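Local coordinates for thiol peroxidase (Mycobacterium tuberculosis, PDB 1XVQ), which probably reduces hydrogen peroxide and organic hydroperoxides to water and alcohols with electrons from thioredoxin, defending the cell against oxidative stress, at residues I51-D56 with G122-L127; G116-D121 with G126-A131; A26-L29 with G35-S38; A131-G136 with A142-V147; T28-D33 with D84-Q89. All coordinates share one frame; numbering follows the deposited sequence.

Contact 1: I51-D56 with G122-L127; sequences IFPSVD and GPMAGL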
# COMPACT_ATOMS: atom_id res chain seq x y z
N ILE A 51 -1.32 -0.77 -1.16
CA ILE A 51 -1.87 -0.95 0.18
C ILE A 51 -3.28 -1.48 0.22
O ILE A 51 -4.17 -0.94 -0.45
CB ILE A 51 -1.81 0.39 0.89
CG1 ILE A 51 -0.38 0.94 0.79
CG2 ILE A 51 -2.25 0.23 2.39
CD1 ILE A 51 -0.30 2.47 1.08
N PHE A 52 -3.48 -2.51 1.04
CA PHE A 52 -4.80 -3.16 1.14
C PHE A 52 -5.34 -3.43 2.55
O PHE A 52 -4.58 -3.65 3.49
CB PHE A 52 -4.76 -4.55 0.50
CG PHE A 52 -4.28 -4.57 -0.92
CD1 PHE A 52 -5.18 -4.75 -1.97
CD2 PHE A 52 -2.92 -4.47 -1.21
CE1 PHE A 52 -4.74 -4.82 -3.30
CE2 PHE A 52 -2.46 -4.54 -2.54
CZ PHE A 52 -3.38 -4.72 -3.58
N PRO A 53 -6.66 -3.46 2.68
CA PRO A 53 -7.25 -3.75 4.00
C PRO A 53 -6.83 -5.19 4.31
O PRO A 53 -6.55 -5.53 5.46
CB PRO A 53 -8.74 -3.61 3.76
CG PRO A 53 -8.81 -2.50 2.72
CD PRO A 53 -7.65 -2.79 1.79
N SER A 54 -6.80 -6.04 3.29
CA SER A 54 -6.34 -7.40 3.49
C SER A 54 -5.99 -8.05 2.15
O SER A 54 -6.65 -7.78 1.13
CB SER A 54 -7.41 -8.24 4.21
OG SER A 54 -6.93 -9.57 4.37
N VAL A 55 -4.96 -8.87 2.14
CA VAL A 55 -4.57 -9.56 0.91
C VAL A 55 -4.78 -11.03 1.20
O VAL A 55 -4.21 -11.89 0.52
CB VAL A 55 -3.07 -9.33 0.55
CG1 VAL A 55 -2.79 -7.85 0.39
CG2 VAL A 55 -2.17 -9.94 1.62
N ASP A 56 -5.56 -11.31 2.24
CA ASP A 56 -5.82 -12.69 2.64
C ASP A 56 -7.11 -13.13 1.99
O ASP A 56 -8.18 -13.16 2.61
CB ASP A 56 -5.90 -12.79 4.17
CG ASP A 56 -6.00 -14.24 4.65
OD1 ASP A 56 -5.89 -14.45 5.88
OD2 ASP A 56 -6.20 -15.15 3.81
N GLY A 122 -15.60 2.18 11.86
CA GLY A 122 -16.28 1.13 11.14
C GLY A 122 -15.74 -0.26 11.41
O GLY A 122 -14.79 -0.41 12.17
N PRO A 123 -16.32 -1.29 10.80
CA PRO A 123 -15.87 -2.68 11.00
C PRO A 123 -14.42 -2.95 10.63
O PRO A 123 -13.82 -3.89 11.14
CB PRO A 123 -16.84 -3.49 10.14
CG PRO A 123 -17.20 -2.53 9.03
CD PRO A 123 -17.42 -1.24 9.81
N MET A 124 -13.86 -2.11 9.76
CA MET A 124 -12.49 -2.31 9.30
C MET A 124 -11.49 -1.43 10.01
O MET A 124 -10.35 -1.28 9.52
CB MET A 124 -12.43 -2.00 7.82
CG MET A 124 -13.56 -2.66 7.11
SD MET A 124 -13.03 -4.26 6.70
CE MET A 124 -12.31 -3.76 5.09
N ALA A 125 -11.90 -0.82 11.11
CA ALA A 125 -11.02 0.08 11.88
C ALA A 125 -9.69 -0.64 12.18
O ALA A 125 -9.71 -1.80 12.58
CB ALA A 125 -11.70 0.48 13.20
N GLY A 126 -8.56 0.06 12.04
CA GLY A 126 -7.28 -0.56 12.32
C GLY A 126 -6.60 -1.25 11.14
O GLY A 126 -5.41 -1.52 11.24
N LEU A 127 -7.36 -1.58 10.09
CA LEU A 127 -6.77 -2.17 8.87
C LEU A 127 -6.36 -0.97 8.02
O LEU A 127 -6.77 0.15 8.30
CB LEU A 127 -7.80 -3.01 8.09
CG LEU A 127 -8.36 -4.18 8.91
CD1 LEU A 127 -9.43 -4.91 8.11
CD2 LEU A 127 -7.22 -5.14 9.26
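Pro53 packs against Met124 and Leu127, joining two loops of the thioredoxin fold: the one that leaves strand 47-51 on its way to the predicted active-site residue Cys60, and the one that precedes strand 131-135. The second loop is folded by two overlapping beta turns, type I from Gly122 to Ala125 and type II from Met124 to Leu127, which send both side chains to the same proline. No hydrogen bond crosses; the contact is apolar and small, and lies at the surface. Met124 sets out with CG beside its backbone N (chi1 -46°), then bends at chi2 and again at chi3 (-89°). This doubled-back chain presents its methyl end, not the sulfur, to the proline ring, with CE 3.8 Å from Pro53 CB. Leu127 meets the backbone of the proline instead. Its CB lies 3.9 Å from Pro53 O, and CD2 comes equally near at 3.9 Å, so the carbonyl oxygen lies against the flank of the leucine rather than against one methyl. Beyond Pro53 the loop is braced by polar groups. Asp84 holds the hydroxyl of Ser54 through OD2 and the backbone N of Val55 through OD1. The same hydroxyl also closes an ST turn, Ser54 OG accepting from Asp56 N at 3.1 Å with an N-H...O angle of 158°.

Contact 2: G116-D121 with G126-A131; sequences GVTIAD and GLLARA
A hairpin-like return of the chain, between helix 111-114 and strand 131-135, brings Val117 to Ile119 alongside Leu127 to Ala129. The backbones run antiparallel and form a single bridge, Thr118 with Leu128, their CA atoms 4.4 Å apart. Three nearly straight hydrogen bonds hold the two arms: Ala129 N to Val117 O at 2.8 Å, Ile119 N to Leu127 O at 2.8 Å, and Gly126 N to Ile119 O at 2.9 Å. Ile119 lays its side chain over the bond to Leu127 O: CG1, beside its own backbone N (chi1 -66°), comes 3.5 Å from Leu127 O and goes on to Ala129 CB at 3.8 Å. At the far end Val117 CG1 touches Ala131 CB at 3.9 Å, where strand 131-135 begins. Thr118 and Leu128 both leave the backbone away from the opposing arm, yet their ends meet obliquely, Leu128 CD2 lying 3.8 Å from Thr118 OG1. That hydroxyl has its polar partner in Glu113 OE1, and Phe111 of helix 111-114 touches the side chains of both Val117 and Leu128. Backbone bonds thus fix the pairing and satisfy the carbonyl of Val117 and the N-H of Ala129 in a buried place, while aliphatic groups pack beside these bonds as far as Ala131.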
# COMPACT_ATOMS: atom_id res chain seq x y z
N GLY A 116 -0.78 7.82 6.91
CA GLY A 116 -2.15 8.29 6.99
C GLY A 116 -3.18 7.38 6.34
O GLY A 116 -4.19 7.85 5.81
N VAL A 117 -2.94 6.07 6.36
CA VAL A 117 -3.88 5.15 5.71
C VAL A 117 -4.64 4.21 6.63
O VAL A 117 -5.53 3.50 6.18
CB VAL A 117 -3.20 4.28 4.59
CG1 VAL A 117 -2.85 5.12 3.38
CG2 VAL A 117 -1.94 3.59 5.17
N THR A 118 -4.35 4.21 7.92
CA THR A 118 -5.09 3.32 8.82
C THR A 118 -6.55 3.78 8.86
O THR A 118 -6.80 4.97 8.99
CB THR A 118 -4.52 3.39 10.25
OG1 THR A 118 -3.15 2.98 10.22
CG2 THR A 118 -5.26 2.42 11.21
N ILE A 119 -7.48 2.84 8.70
CA ILE A 119 -8.92 3.16 8.74
C ILE A 119 -9.30 3.50 10.19
O ILE A 119 -8.97 2.76 11.10
CB ILE A 119 -9.75 1.97 8.23
CG1 ILE A 119 -9.45 1.74 6.75
CG2 ILE A 119 -11.26 2.23 8.49
CD1 ILE A 119 -9.83 0.35 6.25
N ALA A 120 -10.01 4.62 10.38
CA ALA A 120 -10.32 5.11 11.73
C ALA A 120 -11.59 4.62 12.39
O ALA A 120 -11.70 4.63 13.63
CB ALA A 120 -10.33 6.67 11.72
N ASP A 121 -12.55 4.21 11.59
CA ASP A 121 -13.81 3.78 12.18
C ASP A 121 -14.45 2.67 11.39
O ASP A 121 -13.94 2.25 10.36
CB ASP A 121 -14.74 4.98 12.27
CG ASP A 121 -14.77 5.77 10.98
OD1 ASP A 121 -14.83 5.14 9.90
OD2 ASP A 121 -14.74 7.02 11.03
N GLY A 126 -8.56 0.06 12.04
CA GLY A 126 -7.28 -0.56 12.32
C GLY A 126 -6.60 -1.25 11.14
O GLY A 126 -5.41 -1.52 11.24
N LEU A 127 -7.36 -1.58 10.09
CA LEU A 127 -6.77 -2.17 8.87
C LEU A 127 -6.36 -0.97 8.02
O LEU A 127 -6.77 0.15 8.30
CB LEU A 127 -7.80 -3.01 8.09
CG LEU A 127 -8.36 -4.18 8.91
CD1 LEU A 127 -9.43 -4.91 8.11
CD2 LEU A 127 -7.22 -5.14 9.26
N LEU A 128 -5.54 -1.20 6.99
CA LEU A 128 -5.12 -0.11 6.12
C LEU A 128 -6.11 0.06 4.98
O LEU A 128 -6.56 -0.93 4.41
CB LEU A 128 -3.76 -0.43 5.49
CG LEU A 128 -2.73 -0.86 6.53
CD1 LEU A 128 -1.37 -0.94 5.78
CD2 LEU A 128 -2.64 0.19 7.70
N ALA A 129 -6.43 1.30 4.64
CA ALA A 129 -7.37 1.54 3.53
C ALA A 129 -6.73 1.25 2.17
O ALA A 129 -5.49 1.34 2.02
CB ALA A 129 -7.85 2.98 3.55
N ARG A 130 -7.57 0.92 1.19
CA ARG A 130 -7.05 0.67 -0.17
C ARG A 130 -6.39 1.99 -0.65
O ARG A 130 -7.02 3.06 -0.69
CB ARG A 130 -8.17 0.31 -1.13
CG ARG A 130 -7.63 -0.12 -2.51
CD ARG A 130 -6.97 -1.50 -2.47
NE ARG A 130 -6.42 -1.88 -3.78
CZ ARG A 130 -5.16 -1.68 -4.17
NH1 ARG A 130 -4.27 -1.10 -3.35
NH2 ARG A 130 -4.78 -2.05 -5.39
N ALA A 131 -5.12 1.91 -1.03
CA ALA A 131 -4.41 3.12 -1.42
C ALA A 131 -3.17 2.75 -2.21
O ALA A 131 -2.71 1.61 -2.16
CB ALA A 131 -4.00 3.88 -0.17

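Contact 3: A26-L29 with G35-S38; sequences AFTL and GVIS
The Phe27 ring reaches the neighbouring strand with its CD1-CE1 side, set against the backbone of Ile37 and Ser38. Ile37 O lies at the ring edge, close to the ring plane and 3.8 Å from Phe27 CD1. Chi1 of 57° puts CG between the backbone N and the carbonyl carbon, and from there the ring comes nearer to the second strand than its CB does. Tyr115 and Phe111 of helix 111-114 also touch the Phe27 side chain. The two segments belong to an antiparallel beta hairpin, strands 28-30 and 36-38. Leu29 and Ile37 are its hydrogen-bonded pair: Leu29 N donates to Ile37 O at 2.8 Å with a bent N-H...O angle of 141°, while Ile37 N donates to Leu29 O at 2.8 Å in a straighter bond (171°). Their side chains share the buried face, CB to CB 4.2 Å. Thr28 and Ser38 form the non-hydrogen-bonded pair on the other face. Val36, with CG1 opposite its backbone N, lays that methyl beside Leu29 O at 3.5 Å and against Thr28 CB. At the open end of the hairpin a water donates to Phe27 O and also binds Ser38 OG, 3.2 Å from it; a yttrium ion lies about 5 Å from the Ser38 side chain.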
# COMPACT_ATOMS: atom_id res chain seq x y z
N ALA A 26 9.92 7.38 6.41
CA ALA A 26 10.64 6.15 6.61
C ALA A 26 9.67 5.06 7.06
O ALA A 26 8.61 5.35 7.60
CB ALA A 26 11.71 6.34 7.69
N PHE A 27 10.01 3.81 6.79
CA PHE A 27 9.17 2.74 7.33
C PHE A 27 10.01 1.52 7.65
O PHE A 27 11.10 1.33 7.10
CB PHE A 27 8.02 2.37 6.38
CG PHE A 27 8.47 1.95 5.01
CD1 PHE A 27 8.99 0.69 4.79
CD2 PHE A 27 8.34 2.83 3.94
CE1 PHE A 27 9.39 0.29 3.51
CE2 PHE A 27 8.73 2.44 2.66
CZ PHE A 27 9.25 1.18 2.44
N THR A 28 9.48 0.71 8.56
CA THR A 28 10.11 -0.53 8.97
C THR A 28 9.01 -1.59 9.07
O THR A 28 8.48 -1.86 10.15
CB THR A 28 10.79 -0.37 10.35
OG1 THR A 28 9.81 0.06 11.30
CG2 THR A 28 11.90 0.68 10.29
N LEU A 29 8.67 -2.17 7.94
CA LEU A 29 7.62 -3.19 7.86
C LEU A 29 8.21 -4.55 8.23
O LEU A 29 9.41 -4.65 8.49
CB LEU A 29 7.05 -3.22 6.44
CG LEU A 29 6.26 -1.94 6.09
CD1 LEU A 29 6.08 -1.84 4.57
CD2 LEU A 29 4.91 -1.96 6.79
N GLY A 35 11.74 -10.69 9.53
CA GLY A 35 12.82 -9.75 9.57
C GLY A 35 12.22 -8.39 9.24
O GLY A 35 11.00 -8.27 9.14
N VAL A 36 13.05 -7.37 9.08
CA VAL A 36 12.51 -6.05 8.77
C VAL A 36 12.65 -5.70 7.30
O VAL A 36 13.62 -6.09 6.64
CB VAL A 36 13.20 -4.97 9.62
CG1 VAL A 36 12.64 -3.58 9.27
CG2 VAL A 36 12.98 -5.26 11.09
N ILE A 37 11.66 -4.99 6.78
CA ILE A 37 11.70 -4.51 5.41
C ILE A 37 11.76 -3.02 5.67
O ILE A 37 10.76 -2.39 6.02
CB ILE A 37 10.44 -4.91 4.63
CG1 ILE A 37 10.41 -6.44 4.46
CG2 ILE A 37 10.39 -4.20 3.27
CD1 ILE A 37 9.24 -6.94 3.61
N SER A 38 12.97 -2.48 5.56
CA SER A 38 13.26 -1.07 5.84
C SER A 38 13.26 -0.21 4.58
O SER A 38 13.70 -0.67 3.54
CB SER A 38 14.63 -0.97 6.52
OG SER A 38 14.99 0.37 6.79
O HOH W 1 13.49 2.90 8.09

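Contact 4: A131-G136 with A142-V147; sequences AIVVIG and AYTELV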
# COMPACT_ATOMS: atom_id res chain seq x y z
N ALA A 131 -5.12 1.91 -1.03
CA ALA A 131 -4.41 3.12 -1.42
C ALA A 131 -3.17 2.75 -2.21
O ALA A 131 -2.71 1.61 -2.16
CB ALA A 131 -4.00 3.88 -0.17
N ILE A 132 -2.65 3.73 -2.92
CA ILE A 132 -1.44 3.55 -3.69
C ILE A 132 -0.51 4.71 -3.42
O ILE A 132 -0.91 5.87 -3.45
CB ILE A 132 -1.74 3.47 -5.22
CG1 ILE A 132 -2.33 2.07 -5.55
CG2 ILE A 132 -0.47 3.68 -6.02
CD1 ILE A 132 -2.80 1.89 -7.01
N VAL A 133 0.75 4.39 -3.12
CA VAL A 133 1.74 5.44 -2.94
C VAL A 133 2.93 5.04 -3.78
O VAL A 133 3.41 3.93 -3.66
CB VAL A 133 2.19 5.60 -1.47
CG1 VAL A 133 3.38 6.57 -1.38
CG2 VAL A 133 1.03 6.11 -0.63
N VAL A 134 3.38 5.95 -4.64
CA VAL A 134 4.55 5.70 -5.47
C VAL A 134 5.68 6.56 -4.97
O VAL A 134 5.53 7.78 -4.78
CB VAL A 134 4.30 6.01 -6.97
CG1 VAL A 134 5.62 5.83 -7.78
CG2 VAL A 134 3.21 5.08 -7.51
N ILE A 135 6.81 5.91 -4.70
CA ILE A 135 8.02 6.61 -4.24
C ILE A 135 9.01 6.59 -5.40
O ILE A 135 9.33 5.52 -5.93
CB ILE A 135 8.64 5.92 -3.02
CG1 ILE A 135 7.60 5.84 -1.90
CG2 ILE A 135 9.87 6.74 -2.54
CD1 ILE A 135 8.04 4.97 -0.71
N GLY A 136 9.46 7.77 -5.81
CA GLY A 136 10.40 7.86 -6.92
C GLY A 136 11.77 7.34 -6.53
O GLY A 136 12.07 7.21 -5.34
N ALA A 142 6.05 10.38 -5.33
CA ALA A 142 5.74 10.82 -6.69
C ALA A 142 4.24 10.86 -7.00
O ALA A 142 3.80 11.58 -7.93
CB ALA A 142 6.42 9.90 -7.69
N TYR A 143 3.46 10.09 -6.25
CA TYR A 143 2.03 10.01 -6.51
C TYR A 143 1.31 9.32 -5.37
O TYR A 143 1.84 8.38 -4.79
CB TYR A 143 1.79 9.21 -7.80
CG TYR A 143 0.34 8.82 -8.06
CD1 TYR A 143 -0.20 7.66 -7.51
CD2 TYR A 143 -0.48 9.62 -8.86
CE1 TYR A 143 -1.52 7.30 -7.76
CE2 TYR A 143 -1.79 9.28 -9.11
CZ TYR A 143 -2.31 8.12 -8.56
OH TYR A 143 -3.62 7.79 -8.81
N THR A 144 0.10 9.78 -5.06
CA THR A 144 -0.69 9.12 -4.04
C THR A 144 -2.16 9.08 -4.44
O THR A 144 -2.64 9.90 -5.22
CB THR A 144 -0.65 9.84 -2.66
OG1 THR A 144 -1.29 11.13 -2.75
CG2 THR A 144 0.75 10.00 -2.18
N GLU A 145 -2.84 8.05 -3.96
CA GLU A 145 -4.28 7.95 -4.14
C GLU A 145 -4.84 7.17 -2.98
O GLU A 145 -4.48 6.01 -2.78
CB GLU A 145 -4.72 7.22 -5.42
CG GLU A 145 -6.27 7.25 -5.50
CD GLU A 145 -6.89 6.32 -6.51
OE1 GLU A 145 -6.19 5.45 -7.07
OE2 GLU A 145 -8.12 6.45 -6.74
N LEU A 146 -5.70 7.81 -2.19
CA LEU A 146 -6.37 7.10 -1.11
C LEU A 146 -7.74 6.93 -1.73
O LEU A 146 -8.45 7.92 -1.92
CB LEU A 146 -6.49 7.99 0.14
CG LEU A 146 -7.53 7.47 1.15
CD1 LEU A 146 -7.08 6.14 1.73
CD2 LEU A 146 -7.73 8.50 2.27
N VAL A 147 -8.11 5.70 -2.07
CA VAL A 147 -9.40 5.49 -2.72
C VAL A 147 -10.47 6.01 -1.76
O VAL A 147 -10.60 5.53 -0.64
CB VAL A 147 -9.61 4.02 -3.06
CG1 VAL A 147 -10.93 3.85 -3.82
CG2 VAL A 147 -8.45 3.52 -3.93
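Ile132 and Glu145 grip each other through both backbone groups, Ile132 N donating to Glu145 O at 2.9 Å and Glu145 N to Ile132 O at 3.0 Å. Two residues on, Val134 N donates to Tyr143 O at 2.9 Å, but the return is split: Val134 O takes a short bond from Ala142 N at 2.7 Å and a weak one from Tyr143 N. Ala142 and Tyr143 thus both face Val134, a classic beta bulge, and Ala142 CB is left against Val134 CG1. The strands, 131-135 and 141-146, make an antiparallel hairpin; the axes of 131-135 and 142-146 approach to 4.7 Å, at 172°. Ile132, Val134, Tyr143 and Glu145 line one face. Tyr143 has CG opposite its backbone N (chi1 169°), which carries the ring along the strand until its CE1 edge meets Ile132 CG2 at 4.2 Å; the methyl lies near the ring plane. Val133 and Thr144 share the other face, pointing the same way with CG2 beside CG2, and further along it Ala131 CB comes 3.4 Å from Glu145 O. In the next shell, helix 156-165 covers the tyrosine face, with Ala158, Ala159 and Ala162 against the Tyr143 side chain and Leu163 on Val134. Asn155 N, just before that helix, donates to Glu145 OE1. Strand 47-51 flanks 131-135 on its other side, bonding Val133 through Leu49 and Ile135 through Val47.

Contact 5: T28-D33 with D84-Q89; sequences TLTGGD and DLPFAQ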
# COMPACT_ATOMS: atom_id res chain seq x y z
N THR A 28 9.48 0.71 8.56
CA THR A 28 10.11 -0.53 8.97
C THR A 28 9.01 -1.59 9.07
O THR A 28 8.48 -1.86 10.15
CB THR A 28 10.79 -0.37 10.35
OG1 THR A 28 9.81 0.06 11.30
CG2 THR A 28 11.90 0.68 10.29
N LEU A 29 8.67 -2.17 7.94
CA LEU A 29 7.62 -3.19 7.86
C LEU A 29 8.21 -4.55 8.23
O LEU A 29 9.41 -4.65 8.49
CB LEU A 29 7.05 -3.22 6.44
CG LEU A 29 6.26 -1.94 6.09
CD1 LEU A 29 6.08 -1.84 4.57
CD2 LEU A 29 4.91 -1.96 6.79
N THR A 30 7.36 -5.57 8.31
CA THR A 30 7.83 -6.91 8.65
C THR A 30 7.64 -7.84 7.47
O THR A 30 6.57 -7.88 6.85
CB THR A 30 7.06 -7.48 9.88
OG1 THR A 30 7.26 -6.61 10.99
CG2 THR A 30 7.57 -8.87 10.25
N GLY A 31 8.70 -8.59 7.17
CA GLY A 31 8.67 -9.51 6.05
C GLY A 31 8.25 -10.92 6.39
O GLY A 31 8.00 -11.24 7.57
N GLY A 32 8.17 -11.76 5.36
CA GLY A 32 7.76 -13.14 5.51
C GLY A 32 8.62 -13.97 6.45
O GLY A 32 8.16 -14.98 6.98
N ASP A 33 9.86 -13.56 6.67
CA ASP A 33 10.75 -14.29 7.57
C ASP A 33 10.83 -13.61 8.93
O ASP A 33 11.71 -13.91 9.73
CB ASP A 33 12.14 -14.38 6.95
CG ASP A 33 12.78 -13.02 6.74
OD1 ASP A 33 12.07 -11.99 6.81
OD2 ASP A 33 14.01 -12.97 6.49
N ASP A 84 -2.32 -7.76 7.58
CA ASP A 84 -2.31 -9.21 7.75
C ASP A 84 -0.95 -9.60 8.31
O ASP A 84 0.06 -8.95 8.02
CB ASP A 84 -2.47 -9.95 6.42
CG ASP A 84 -3.73 -9.59 5.68
OD1 ASP A 84 -3.65 -8.90 4.63
OD2 ASP A 84 -4.82 -10.02 6.10
N LEU A 85 -0.90 -10.67 9.11
CA LEU A 85 0.38 -11.12 9.64
C LEU A 85 1.15 -11.71 8.45
O LEU A 85 0.54 -12.11 7.45
CB LEU A 85 0.19 -12.21 10.70
CG LEU A 85 -0.47 -11.79 12.01
CD1 LEU A 85 -0.31 -12.91 13.04
CD2 LEU A 85 0.15 -10.51 12.52
N PRO A 86 2.49 -11.78 8.57
CA PRO A 86 3.31 -12.33 7.48
C PRO A 86 2.84 -13.71 7.05
O PRO A 86 2.83 -14.03 5.85
CB PRO A 86 4.70 -12.37 8.10
CG PRO A 86 4.71 -11.19 8.98
CD PRO A 86 3.34 -11.25 9.64
N PHE A 87 2.44 -14.52 8.02
CA PHE A 87 1.99 -15.88 7.77
C PHE A 87 0.86 -15.94 6.74
O PHE A 87 0.82 -16.84 5.91
CB PHE A 87 1.52 -16.56 9.07
CG PHE A 87 2.39 -16.27 10.25
CD1 PHE A 87 3.75 -16.57 10.23
CD2 PHE A 87 1.85 -15.66 11.39
CE1 PHE A 87 4.57 -16.26 11.32
CE2 PHE A 87 2.66 -15.35 12.48
CZ PHE A 87 4.02 -15.65 12.45
N ALA A 88 -0.05 -14.97 6.79
CA ALA A 88 -1.19 -14.95 5.89
C ALA A 88 -0.98 -14.24 4.56
O ALA A 88 -1.85 -14.30 3.69
CB ALA A 88 -2.36 -14.33 6.58
N GLN A 89 0.15 -13.56 4.40
CA GLN A 89 0.39 -12.81 3.17
C GLN A 89 0.91 -13.60 1.98
O GLN A 89 0.91 -13.10 0.84
CB GLN A 89 1.31 -11.63 3.44
CG GLN A 89 0.64 -10.55 4.29
CD GLN A 89 1.49 -9.32 4.43
OE1 GLN A 89 2.66 -9.41 4.79
NE2 GLN A 89 0.91 -8.16 4.15
O HOH W 2 5.23 -10.30 5.15
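Pro86, near the start of a short, weakly bonded helix (about 86-89), presses its ring against Thr30, Gly31 and Gly32, on the chain of the 28-30/36-38 hairpin. Thr30 and Pro86 each send CB toward the other segment, and their side chains meet at a slant. The threonine methyl does the touching: with CG2 opposite the backbone N (OG1 at chi1 -60°), it lies 3.9 Å from Pro86 CG. The hydroxyl is directed elsewhere, forming a weak hydrogen bond with Arg108 NE. Along the same ring Gly31 O comes close to two carbons, Pro86 CB at 3.5 Å and Pro86 CG at 3.6 Å, while Gly32 CA approaches Pro86 CB at 4.1 Å. Without side chains, the two glycines bring bare backbone up to the ring. No direct hydrogen bond joins the segments. Gln89 joins through a water, its chain extended at chi2 (-173°), and its amide is held at both ends: NE2 bonds to Ser82 OG and Ala104 O, which directs OE1 to the bridging water. That water donates to Gln89 OE1 at 2.7 Å and to Thr30 O at 3.2 Å.

How the contacts relate
Contacts 1, 2 and 4 form a connected run: contacts 1 and 2 share Gly126 and Leu127, contacts 2 and 4 share Ala131, and their centres are 6 and 14 Å apart. Strand 47-51 ends in contact 1 and pairs with strand 131-135 of contact 4 in the central mixed sheet. Contacts 3 and 5 share Thr28 and Leu29 of the small 28-30/36-38 hairpin, centres 10 Å apart. Asp84 ties contact 5 to contact 1 through Ser54 and Val55, and Phe27 touches Ile135 of contact 4. Along the chain contact 3 closes first, contacts 5 and 1 interleave, contact 2 ends on the same stretch as contact 1, and contact 4 comes last. These touches connect hairpin and loops to the thioredoxin-fold sheet.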